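Local coordinates for methyltransferase-like protein (Saccharopolyspora spinosa, PDB 4PNE) that catalyses a [4+2] cycloaddition in spinosyn biosynthesis, using a fold like that of the S-adenosylmethionine-dependent methyltransferases, at residues Arg79-Val84 / Trp165-Leu170; Arg95-Gly100 / Met152-Pro157; Glu256-His261 / Ala279-Glu284. All coordinates share one frame; numbering follows the deposited sequence.

Contact 1 of 3, residues Arg79-Val84 / Trp165-Leu170; sequences RLTDLV and WAMQSL. With SAH (S-adenosyl-L-homocysteine), chain C.
Val84 carries the apolar packing between 79-84 and 165-170, its two methyls going to different partners. Val84 CG1 lies over one face of the Trp165 indole in a CH-pi contact, 4.0 Å from the centroid of the five-membered ring and 24° off the ring normal; the ring atom closest to Val84 CG1 is Trp165 CD1, at 3.7 Å. Val84 CG2 meets Met167 tip to tip, 3.9 Å from Met167 SD. The first torsion of Val84 (chi1 172°) sets CG1 opposite the backbone N and CG2 opposite the carbonyl carbon, which spreads the two branches toward tryptophan and methionine. The Met167 chain, bent at its last torsion, lets CE settle over a face of the same indole, toward its rim. Thr81 adds a looser contact from the helix, its CA 4.4 Å from Met167 SD.

Polar bonding runs elsewhere. Trp165 NE1 is satisfied by Thr88 OG1, farther along the helix, a bond that should help fix the rotation of the indole. The main-chain O of Met167 accepts from the amino N of S-adenosyl-L-homocysteine at 2.9 Å.

Helix 73-88 runs roughly antiparallel to strand 161-167, at 152° between their short segments, and covers the central sheet where Pro106 and Val110 of helix 105-113 and Thr196 of strand 191-200 also close in.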
loop_
_atom_site.group_PDB
_atom_site.type_symbol
_atom_site.label_atom_id
_atom_site.label_comp_id
_atom_site.label_asym_id
_atom_site.label_seq_id
_atom_site.Cartn_x
_atom_site.Cartn_y
_atom_site.Cartn_z
ATOM N N ARG A 79 7.073 -10.745 3.653
ATOM C CA ARG A 79 6.235 -11.522 4.556
ATOM C C ARG A 79 4.853 -10.900 4.628
ATOM O O ARG A 79 3.834 -11.609 4.626
ATOM C CB ARG A 79 6.879 -11.581 5.939
ATOM C CG ARG A 79 6.069 -12.285 6.989
ATOM C CD ARG A 79 5.840 -13.719 6.629
ATOM N NE ARG A 79 5.166 -14.403 7.733
ATOM C CZ ARG A 79 4.191 -15.298 7.603
ATOM N NH1 ARG A 79 3.746 -15.660 6.401
ATOM N NH2 ARG A 79 3.663 -15.842 8.695
ATOM N N LEU A 80 4.796 -9.587 4.714
ATOM C CA LEU A 80 3.517 -8.911 4.759
ATOM C C LEU A 80 2.751 -9.193 3.478
ATOM O O LEU A 80 1.567 -9.541 3.503
ATOM C CB LEU A 80 3.689 -7.424 4.981
ATOM C CG LEU A 80 2.337 -6.706 5.106
ATOM C CD1 LEU A 80 1.532 -7.163 6.346
ATOM C CD2 LEU A 80 2.527 -5.241 5.188
ATOM N N THR A 81 3.417 -9.076 2.352
ATOM C CA THR A 81 2.778 -9.389 1.076
ATOM C C THR A 81 2.154 -10.782 1.089
ATOM O O THR A 81 0.998 -10.967 0.654
ATOM C CB THR A 81 3.794 -9.266 -0.080
ATOM O OG1 THR A 81 4.160 -7.889 -0.229
ATOM C CG2 THR A 81 3.208 -9.747 -1.430
ATOM N N ASP A 82 2.921 -11.761 1.575
ATOM C CA ASP A 82 2.466 -13.158 1.621
ATOM C C ASP A 82 1.250 -13.334 2.523
ATOM O O ASP A 82 0.304 -14.081 2.198
ATOM C CB ASP A 82 3.591 -14.071 2.101
ATOM C CG ASP A 82 4.761 -14.149 1.117
ATOM O OD1 ASP A 82 4.599 -13.719 -0.044
ATOM O OD2 ASP A 82 5.845 -14.654 1.516
ATOM N N LEU A 83 1.235 -12.632 3.639
ATOM C CA LEU A 83 0.081 -12.667 4.538
ATOM C C LEU A 83 -1.164 -12.107 3.862
ATOM O O LEU A 83 -2.243 -12.669 3.984
ATOM C CB LEU A 83 0.345 -11.855 5.805
ATOM C CG LEU A 83 1.393 -12.448 6.716
ATOM C CD1 LEU A 83 1.778 -11.434 7.784
ATOM C CD2 LEU A 83 0.805 -13.718 7.375
ATOM N N VAL A 84 -1.004 -11.012 3.138
ATOM C CA VAL A 84 -2.116 -10.422 2.442
ATOM C C VAL A 84 -2.609 -11.376 1.330
ATOM O O VAL A 84 -3.804 -11.589 1.165
ATOM C CB VAL A 84 -1.746 -9.048 1.872
ATOM C CG1 VAL A 84 -2.866 -8.500 0.951
ATOM C CG2 VAL A 84 -1.495 -8.094 3.034
ATOM N N TRP A 165 -6.514 -5.667 -3.461
ATOM C CA TRP A 165 -5.604 -5.217 -2.415
ATOM C C TRP A 165 -5.648 -3.683 -2.298
ATOM O O TRP A 165 -5.722 -2.990 -3.295
ATOM C CB TRP A 165 -4.168 -5.599 -2.702
ATOM C CG TRP A 165 -3.872 -7.015 -2.821
ATOM C CD1 TRP A 165 -4.599 -8.051 -2.306
ATOM C CD2 TRP A 165 -2.778 -7.599 -3.530
ATOM N NE1 TRP A 165 -3.988 -9.243 -2.607
ATOM C CE2 TRP A 165 -2.871 -8.986 -3.362
ATOM C CE3 TRP A 165 -1.694 -7.074 -4.254
ATOM C CZ2 TRP A 165 -1.967 -9.863 -3.938
ATOM C CZ3 TRP A 165 -0.782 -7.941 -4.796
ATOM C CH2 TRP A 165 -0.912 -9.314 -4.640
ATOM N N ALA A 166 -5.473 -3.160 -1.082
ATOM C CA ALA A 166 -5.078 -1.768 -0.905
ATOM C C ALA A 166 -4.053 -1.782 0.210
ATOM O O ALA A 166 -4.405 -1.649 1.382
ATOM C CB ALA A 166 -6.252 -0.860 -0.581
ATOM N N MET A 167 -2.804 -2.027 -0.181
ATOM C CA MET A 167 -1.683 -2.084 0.739
ATOM C C MET A 167 -1.056 -0.718 0.812
ATOM O O MET A 167 -0.331 -0.333 -0.090
ATOM C CB MET A 167 -0.690 -3.152 0.294
ATOM C CG MET A 167 -1.097 -4.572 0.613
ATOM S SD MET A 167 0.251 -5.793 0.384
ATOM C CE MET A 167 -0.048 -6.084 -1.340
ATOM N N GLN A 168 -1.448 0.011 1.864
ATOM C CA GLN A 168 -1.025 1.374 2.180
ATOM C C GLN A 168 -1.296 2.376 1.052
ATOM O O GLN A 168 -0.458 3.214 0.704
ATOM C CB GLN A 168 0.449 1.407 2.594
ATOM C CG GLN A 168 0.675 0.912 3.973
ATOM C CD GLN A 168 2.150 0.861 4.338
ATOM O OE1 GLN A 168 2.657 -0.187 4.730
ATOM N NE2 GLN A 168 2.854 1.961 4.130
ATOM N N SER A 169 -2.474 2.269 0.449
ATOM C CA SER A 169 -2.868 3.228 -0.581
ATOM C C SER A 169 -4.077 4.099 -0.210
ATOM O O SER A 169 -4.133 5.252 -0.609
ATOM C CB SER A 169 -3.135 2.499 -1.887
ATOM O OG SER A 169 -4.191 1.594 -1.711
ATOM N N LEU A 170 -5.040 3.584 0.561
ATOM C CA LEU A 170 -6.268 4.346 0.790
ATOM C C LEU A 170 -6.022 5.663 1.510
ATOM O O LEU A 170 -6.669 6.664 1.220
ATOM C CB LEU A 170 -7.274 3.502 1.597
ATOM C CG LEU A 170 -7.838 2.272 0.891
ATOM C CD1 LEU A 170 -8.739 1.498 1.800
ATOM C CD2 LEU A 170 -8.600 2.700 -0.349
HETATM N N SAH C . 0.760 -1.261 -2.652
HETATM C CA SAH C . 2.134 -0.896 -3.011
HETATM C CB SAH C . 2.429 0.599 -2.930
HETATM C CG SAH C . 1.955 1.365 -1.719
HETATM S SD SAH C . 2.571 3.055 -1.752
HETATM C C SAH C . 3.094 -1.662 -2.144
HETATM O O SAH C . 4.265 -1.739 -2.467
HETATM O OXT SAH C . 2.665 -2.280 -1.165
HETATM C "C5'" SAH C . 1.008 3.866 -2.177
HETATM C "C4'" SAH C . 0.561 3.628 -3.612
HETATM O "O4'" SAH C . -0.768 4.105 -3.781
HETATM C "C3'" SAH C . 1.390 4.359 -4.654
HETATM O "O3'" SAH C . 1.651 3.413 -5.674
HETATM C "C2'" SAH C . 0.482 5.485 -5.121
HETATM O "O2'" SAH C . 0.705 5.990 -6.436
HETATM C "C1'" SAH C . -0.888 4.826 -4.979
HETATM N N9 SAH C . -1.991 5.805 -4.950
HETATM C C8 SAH C . -2.148 6.934 -4.214
HETATM N N7 SAH C . -3.303 7.546 -4.558
HETATM C C5 SAH C . -3.879 6.811 -5.529
HETATM C C6 SAH C . -5.040 6.961 -6.260
HETATM N N6 SAH C . -5.863 7.979 -6.054
HETATM N N1 SAH C . -5.368 6.027 -7.175
HETATM C C2 SAH C . -4.552 4.939 -7.411
HETATM N N3 SAH C . -3.377 4.805 -6.730
HETATM C C4 SAH C . -3.067 5.718 -5.781
#

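Contact 2 of 3, residues Arg95-Gly100 / Met152-Pro157; sequences RLLDVG and MSLPYP. With SAH (S-adenosyl-L-homocysteine), chain C.
Leu97 divides its two methyls between Leu154 and Tyr156, joining the first strand of the Rossmann-like methyltransferase sheet to the loop that leads from strand 144-148 to strand 161-167. Leu97 and Leu154 meet tip to tip, CD2 of Leu97 lying 3.9 Å from CD1 of Leu154. Tyr156 comes in at a slant instead: its ring carbon CE2 is 3.8 Å from Leu97 CD1, the methyl meeting the ring obliquely. The torsions of Leu97 (chi1 -179°, chi2 66°) place CG opposite the backbone N and fork the methyls so that one serves each partner.

The tyrosine ring is steadied by its surroundings. Pro155 CG, from the preceding residue, sits 3.7 Å above the plane of the Tyr156 ring, over its centre, and Phe161 meets the ring edge-to-face. At the more open end of the contact, the Arg95 guanidinium approaches obliquely, with NH1 4.3 Å from Tyr156 CE1, a loose contact beside the apolar pair. The loop is also held from helix 176-186, where Glu182 accepts from Leu154 N and Arg185 donates to Tyr156 O.

Both segments extend to the S-adenosyl-L-homocysteine site. Gly100 lies just past the strand and gives its carbonyl O to the ligand, whereas Met152 reaches the site from the loop. Met152 CE approaches the adenine N6 of S-adenosyl-L-homocysteine at 3.8 Å, while at the other end of the molecule the ligand's amino N donates to Gly100 O, 2.7 Å away.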
loop_
_atom_site.group_PDB
_atom_site.type_symbol
_atom_site.label_atom_id
_atom_site.label_comp_id
_atom_site.label_asym_id
_atom_site.label_seq_id
_atom_site.Cartn_x
_atom_site.Cartn_y
_atom_site.Cartn_z
ATOM N N ARG A 95 -9.288 -12.821 -10.880
ATOM C CA ARG A 95 -8.838 -11.512 -11.308
ATOM C C ARG A 95 -8.777 -10.646 -10.063
ATOM O O ARG A 95 -9.741 -10.599 -9.309
ATOM C CB ARG A 95 -9.770 -10.893 -12.366
ATOM C CG ARG A 95 -9.106 -9.768 -13.135
ATOM C CD ARG A 95 -10.031 -9.097 -14.125
ATOM N NE ARG A 95 -9.403 -7.889 -14.634
ATOM C CZ ARG A 95 -10.052 -6.927 -15.287
ATOM N NH1 ARG A 95 -9.393 -5.850 -15.694
ATOM N NH2 ARG A 95 -11.355 -7.042 -15.523
ATOM N N LEU A 96 -7.645 -9.982 -9.851
ATOM C CA LEU A 96 -7.371 -9.196 -8.663
ATOM C C LEU A 96 -7.000 -7.752 -9.036
ATOM O O LEU A 96 -6.170 -7.557 -9.937
ATOM C CB LEU A 96 -6.238 -9.854 -7.868
ATOM C CG LEU A 96 -5.981 -9.277 -6.485
ATOM C CD1 LEU A 96 -5.638 -10.383 -5.509
ATOM C CD2 LEU A 96 -4.873 -8.284 -6.586
ATOM N N LEU A 97 -7.615 -6.758 -8.393
ATOM C CA LEU A 97 -7.244 -5.354 -8.575
ATOM C C LEU A 97 -6.300 -4.917 -7.452
ATOM O O LEU A 97 -6.689 -4.936 -6.288
ATOM C CB LEU A 97 -8.490 -4.467 -8.589
ATOM C CG LEU A 97 -8.321 -2.965 -8.786
ATOM C CD1 LEU A 97 -7.804 -2.675 -10.157
ATOM C CD2 LEU A 97 -9.627 -2.248 -8.488
ATOM N N ASP A 98 -5.085 -4.536 -7.809
ATOM C CA ASP A 98 -4.076 -4.031 -6.883
ATOM C C ASP A 98 -4.163 -2.485 -6.879
ATOM O O ASP A 98 -3.669 -1.805 -7.771
ATOM C CB ASP A 98 -2.688 -4.602 -7.320
ATOM C CG ASP A 98 -1.548 -4.213 -6.393
ATOM O OD1 ASP A 98 -1.804 -3.641 -5.329
ATOM O OD2 ASP A 98 -0.383 -4.492 -6.770
ATOM N N VAL A 99 -4.849 -1.952 -5.886
ATOM C CA VAL A 99 -5.213 -0.548 -5.815
ATOM C C VAL A 99 -4.053 0.225 -5.207
ATOM O O VAL A 99 -3.785 0.103 -4.024
ATOM C CB VAL A 99 -6.451 -0.338 -4.980
ATOM C CG1 VAL A 99 -6.777 1.171 -4.901
ATOM C CG2 VAL A 99 -7.605 -1.101 -5.571
ATOM N N GLY A 100 -3.320 0.953 -6.025
ATOM C CA GLY A 100 -2.118 1.612 -5.555
ATOM C C GLY A 100 -0.940 0.659 -5.521
ATOM O O GLY A 100 -0.415 0.352 -4.462
ATOM N N MET A 152 -10.246 6.596 -7.252
ATOM C CA MET A 152 -11.484 7.289 -6.912
ATOM C C MET A 152 -12.433 7.306 -8.105
ATOM O O MET A 152 -13.605 7.707 -7.966
ATOM C CB MET A 152 -11.189 8.699 -6.411
ATOM C CG MET A 152 -10.589 8.660 -5.011
ATOM S SD MET A 152 -10.086 10.237 -4.335
ATOM C CE MET A 152 -8.560 10.490 -5.237
ATOM N N SER A 153 -11.939 6.849 -9.262
ATOM C CA SER A 153 -12.774 6.714 -10.457
ATOM C C SER A 153 -12.297 5.589 -11.365
ATOM O O SER A 153 -11.573 5.810 -12.321
ATOM C CB SER A 153 -12.790 8.015 -11.243
ATOM O OG SER A 153 -13.718 7.889 -12.303
ATOM N N LEU A 154 -12.781 4.388 -11.108
ATOM C CA LEU A 154 -12.277 3.213 -11.787
ATOM C C LEU A 154 -12.980 3.021 -13.116
ATOM O O LEU A 154 -14.203 3.140 -13.174
ATOM C CB LEU A 154 -12.481 1.982 -10.910
ATOM C CG LEU A 154 -11.711 1.967 -9.592
ATOM C CD1 LEU A 154 -12.123 0.704 -8.816
ATOM C CD2 LEU A 154 -10.226 1.995 -9.812
ATOM N N PRO A 155 -12.214 2.679 -14.170
ATOM C CA PRO A 155 -12.830 2.519 -15.501
ATOM C C PRO A 155 -13.570 1.189 -15.673
ATOM O O PRO A 155 -14.231 0.973 -16.689
ATOM C CB PRO A 155 -11.628 2.590 -16.436
ATOM C CG PRO A 155 -10.504 2.036 -15.630
ATOM C CD PRO A 155 -10.743 2.570 -14.237
ATOM N N TYR A 156 -13.505 0.327 -14.669
ATOM C CA TYR A 156 -13.940 -1.044 -14.815
ATOM C C TYR A 156 -15.436 -1.177 -14.597
ATOM O O TYR A 156 -16.031 -0.387 -13.859
ATOM C CB TYR A 156 -13.177 -1.928 -13.826
ATOM C CG TYR A 156 -11.709 -1.632 -13.861
ATOM C CD1 TYR A 156 -10.972 -1.933 -14.980
ATOM C CD2 TYR A 156 -11.076 -1.028 -12.784
ATOM C CE1 TYR A 156 -9.619 -1.631 -15.042
ATOM C CE2 TYR A 156 -9.743 -0.727 -12.823
ATOM C CZ TYR A 156 -9.014 -1.032 -13.955
ATOM O OH TYR A 156 -7.680 -0.736 -14.007
ATOM N N PRO A 157 -16.054 -2.176 -15.232
ATOM C CA PRO A 157 -17.475 -2.426 -14.998
ATOM C C PRO A 157 -17.735 -2.926 -13.588
ATOM O O PRO A 157 -16.814 -3.442 -12.920
ATOM C CB PRO A 157 -17.824 -3.496 -16.041
ATOM C CG PRO A 157 -16.544 -4.085 -16.482
ATOM C CD PRO A 157 -15.443 -3.146 -16.158
HETATM N N SAH C . 0.760 -1.261 -2.652
HETATM C CA SAH C . 2.134 -0.896 -3.011
HETATM C CB SAH C . 2.429 0.599 -2.930
HETATM C CG SAH C . 1.955 1.365 -1.719
HETATM S SD SAH C . 2.571 3.055 -1.752
HETATM C C SAH C . 3.094 -1.662 -2.144
HETATM O O SAH C . 4.265 -1.739 -2.467
HETATM O OXT SAH C . 2.665 -2.280 -1.165
HETATM C "C5'" SAH C . 1.008 3.866 -2.177
HETATM C "C4'" SAH C . 0.561 3.628 -3.612
HETATM O "O4'" SAH C . -0.768 4.105 -3.781
HETATM C "C3'" SAH C . 1.390 4.359 -4.654
HETATM O "O3'" SAH C . 1.651 3.413 -5.674
HETATM C "C2'" SAH C . 0.482 5.485 -5.121
HETATM O "O2'" SAH C . 0.705 5.990 -6.436
HETATM C "C1'" SAH C . -0.888 4.826 -4.979
HETATM N N9 SAH C . -1.991 5.805 -4.950
HETATM C C8 SAH C . -2.148 6.934 -4.214
HETATM N N7 SAH C . -3.303 7.546 -4.558
HETATM C C5 SAH C . -3.879 6.811 -5.529
HETATM C C6 SAH C . -5.040 6.961 -6.260
HETATM N N6 SAH C . -5.863 7.979 -6.054
HETATM N N1 SAH C . -5.368 6.027 -7.175
HETATM C C2 SAH C . -4.552 4.939 -7.411
HETATM N N3 SAH C . -3.377 4.805 -6.730
HETATM C C4 SAH C . -3.067 5.718 -5.781
#

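Contact 3 of 3, residues Glu256-His261 / Ala279-Glu284; sequences EELAAH and AVCDYE
Leu258 meets Val280 and Cys281 between the C-terminal turns of helices 250-260 and 271-281. Just before it, the carbonyl O of Glu257 is engaged within its own segment and not across the contact: it accepts a hydrogen bond from ND1 of His261, at 2.9 Å with an N-H...O angle of 160°. The acceptor lies in the imidazole plane, but the donor is tilted 25° from the carbonyl plane of Glu257.

At Leu258 the side chain turns toward the second segment and does most of the work. With CG opposite the backbone N (chi1 178°), Leu258 CD2 comes to 3.8 Å from CG1 of Val280 and almost as close to CB. The leucine and valine side chains cross at about a right angle, so this one methyl rests against the valine at its branch point. The same Leu258 CD2 also lies 4.1 Å from Cys281 SG, and thus touches two successive residues of the facing helix.

Ala259 follows with a marginal approach, its backbone N 4.5 Å from Cys281 SG; the two residues have the nearest CA atoms across the segments, 7.2 Å apart. At His261 the side chain, bonded back to the Glu257 carbonyl, packs on helix 36-54.

Phe254 joins Val280 from an earlier turn of helix 250-260, while Val53 of helix 36-54 touches Leu258. The arrangement is apolar helix-to-helix packing in the helical insertion between strands 236-242 and 290-298 of the methyltransferase-like fold.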
loop_
_atom_site.group_PDB
_atom_site.type_symbol
_atom_site.label_atom_id
_atom_site.label_comp_id
_atom_site.label_asym_id
_atom_site.label_seq_id
_atom_site.Cartn_x
_atom_site.Cartn_y
_atom_site.Cartn_z
ATOM N N GLU A 256 17.576 3.948 9.021
ATOM C CA GLU A 256 18.996 3.673 8.970
ATOM C C GLU A 256 19.451 3.420 7.520
ATOM O O GLU A 256 20.475 3.961 7.075
ATOM C CB GLU A 256 19.337 2.496 9.872
ATOM C CG GLU A 256 20.739 1.999 9.655
ATOM C CD GLU A 256 21.232 1.112 10.766
ATOM O OE1 GLU A 256 20.456 0.810 11.703
ATOM O OE2 GLU A 256 22.402 0.699 10.678
ATOM N N GLU A 257 18.675 2.642 6.761
ATOM C CA GLU A 257 18.999 2.398 5.345
ATOM C C GLU A 257 19.032 3.674 4.513
ATOM O O GLU A 257 19.894 3.855 3.638
ATOM C CB GLU A 257 17.979 1.427 4.727
ATOM C CG GLU A 257 17.958 0.084 5.378
ATOM C CD GLU A 257 19.282 -0.631 5.247
ATOM O OE1 GLU A 257 19.716 -0.851 4.088
ATOM O OE2 GLU A 257 19.893 -0.944 6.297
ATOM N N LEU A 258 18.054 4.534 4.756
ATOM C CA LEU A 258 17.884 5.796 4.073
ATOM C C LEU A 258 19.048 6.690 4.380
ATOM O O LEU A 258 19.624 7.294 3.473
ATOM C CB LEU A 258 16.571 6.444 4.484
ATOM C CG LEU A 258 16.246 7.822 3.880
ATOM C CD1 LEU A 258 16.271 7.813 2.342
ATOM C CD2 LEU A 258 14.895 8.323 4.363
ATOM N N ALA A 259 19.463 6.710 5.637
ATOM C CA ALA A 259 20.547 7.605 6.073
ATOM C C ALA A 259 21.825 7.310 5.340
ATOM O O ALA A 259 22.580 8.211 5.032
ATOM C CB ALA A 259 20.759 7.473 7.531
ATOM N N ALA A 260 22.101 6.050 5.064
ATOM C CA ALA A 260 23.275 5.760 4.256
ATOM C C ALA A 260 23.206 6.489 2.889
ATOM O O ALA A 260 24.207 7.028 2.424
ATOM C CB ALA A 260 23.427 4.269 4.067
ATOM N N HIS A 261 22.028 6.524 2.258
ATOM C CA HIS A 261 21.862 7.145 0.925
ATOM C C HIS A 261 21.447 8.610 0.951
ATOM O O HIS A 261 20.792 9.077 0.022
ATOM C CB HIS A 261 20.812 6.380 0.103
ATOM C CG HIS A 261 21.133 4.933 -0.092
ATOM N ND1 HIS A 261 20.883 3.973 0.862
ATOM C CD2 HIS A 261 21.701 4.285 -1.137
ATOM C CE1 HIS A 261 21.286 2.795 0.416
ATOM N NE2 HIS A 261 21.789 2.958 -0.795
ATOM N N ALA A 279 11.897 13.780 7.412
ATOM C CA ALA A 279 10.795 13.315 8.264
ATOM C C ALA A 279 10.923 11.834 8.659
ATOM O O ALA A 279 10.732 11.467 9.828
ATOM C CB ALA A 279 9.475 13.560 7.559
ATOM N N VAL A 280 11.276 10.983 7.695
ATOM C CA VAL A 280 11.496 9.570 7.981
ATOM C C VAL A 280 12.632 9.439 8.986
ATOM O O VAL A 280 12.525 8.716 9.974
ATOM C CB VAL A 280 11.808 8.778 6.688
ATOM C CG1 VAL A 280 12.271 7.362 6.976
ATOM C CG2 VAL A 280 10.590 8.776 5.787
ATOM N N CYS A 281 13.716 10.169 8.778
ATOM C CA CYS A 281 14.831 10.022 9.703
ATOM C C CYS A 281 14.531 10.630 11.076
ATOM O O CYS A 281 15.212 10.315 12.042
ATOM C CB CYS A 281 16.085 10.630 9.096
ATOM S SG CYS A 281 16.773 9.556 7.788
ATOM N N ASP A 282 13.521 11.491 11.146
ATOM C CA ASP A 282 13.028 12.033 12.405
ATOM C C ASP A 282 11.998 11.111 13.077
ATOM O O ASP A 282 11.287 11.557 13.971
ATOM C CB ASP A 282 12.401 13.414 12.161
ATOM C CG ASP A 282 12.482 14.353 13.373
ATOM O OD1 ASP A 282 13.397 14.238 14.219
ATOM O OD2 ASP A 282 11.608 15.238 13.460
ATOM N N TYR A 283 11.958 9.827 12.702
ATOM C CA TYR A 283 10.902 8.920 13.198
ATOM C C TYR A 283 10.829 8.840 14.724
ATOM O O TYR A 283 9.804 8.513 15.270
ATOM C CB TYR A 283 11.082 7.497 12.639
ATOM C CG TYR A 283 12.247 6.780 13.255
ATOM C CD1 TYR A 283 12.087 5.982 14.375
ATOM C CD2 TYR A 283 13.522 6.945 12.752
ATOM C CE1 TYR A 283 13.163 5.339 14.954
ATOM C CE2 TYR A 283 14.603 6.319 13.331
ATOM C CZ TYR A 283 14.416 5.515 14.436
ATOM O OH TYR A 283 15.497 4.886 15.019
ATOM N N GLU A 284 11.919 9.101 15.431
ATOM C CA GLU A 284 11.856 9.012 16.887
ATOM C C GLU A 284 10.872 9.996 17.484
ATOM O O GLU A 284 10.386 9.774 18.605
ATOM C CB GLU A 284 13.248 9.219 17.512
ATOM C CG GLU A 284 14.137 7.976 17.385
ATOM C CD GLU A 284 15.390 8.049 18.224
ATOM O OE1 GLU A 284 15.821 9.175 18.562
ATOM O OE2 GLU A 284 15.957 6.971 18.516
#

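From the N terminus, helix 73-88 leads into strand 95-99, so the first halves of contacts 1 and 2 follow one another. Contact 2 closes first, when the chain reaches the loop before strand 161-167; contact 1 closes next on that strand, so that contact 2 lies within contact 1 along the chain. Contact 3 comes later, in series, and closes a short, mostly helical excursion between helices 250-260 and 271-281. Strands 95-99 and 161-167 are neighbours in the sheet, where Trp165 N pairs with Leu97 O, and both contacts reach S-adenosyl-L-homocysteine. Contact 3 stands apart, its centre about 23 Å from that of contact 1 and about 33 Å from that of contact 2.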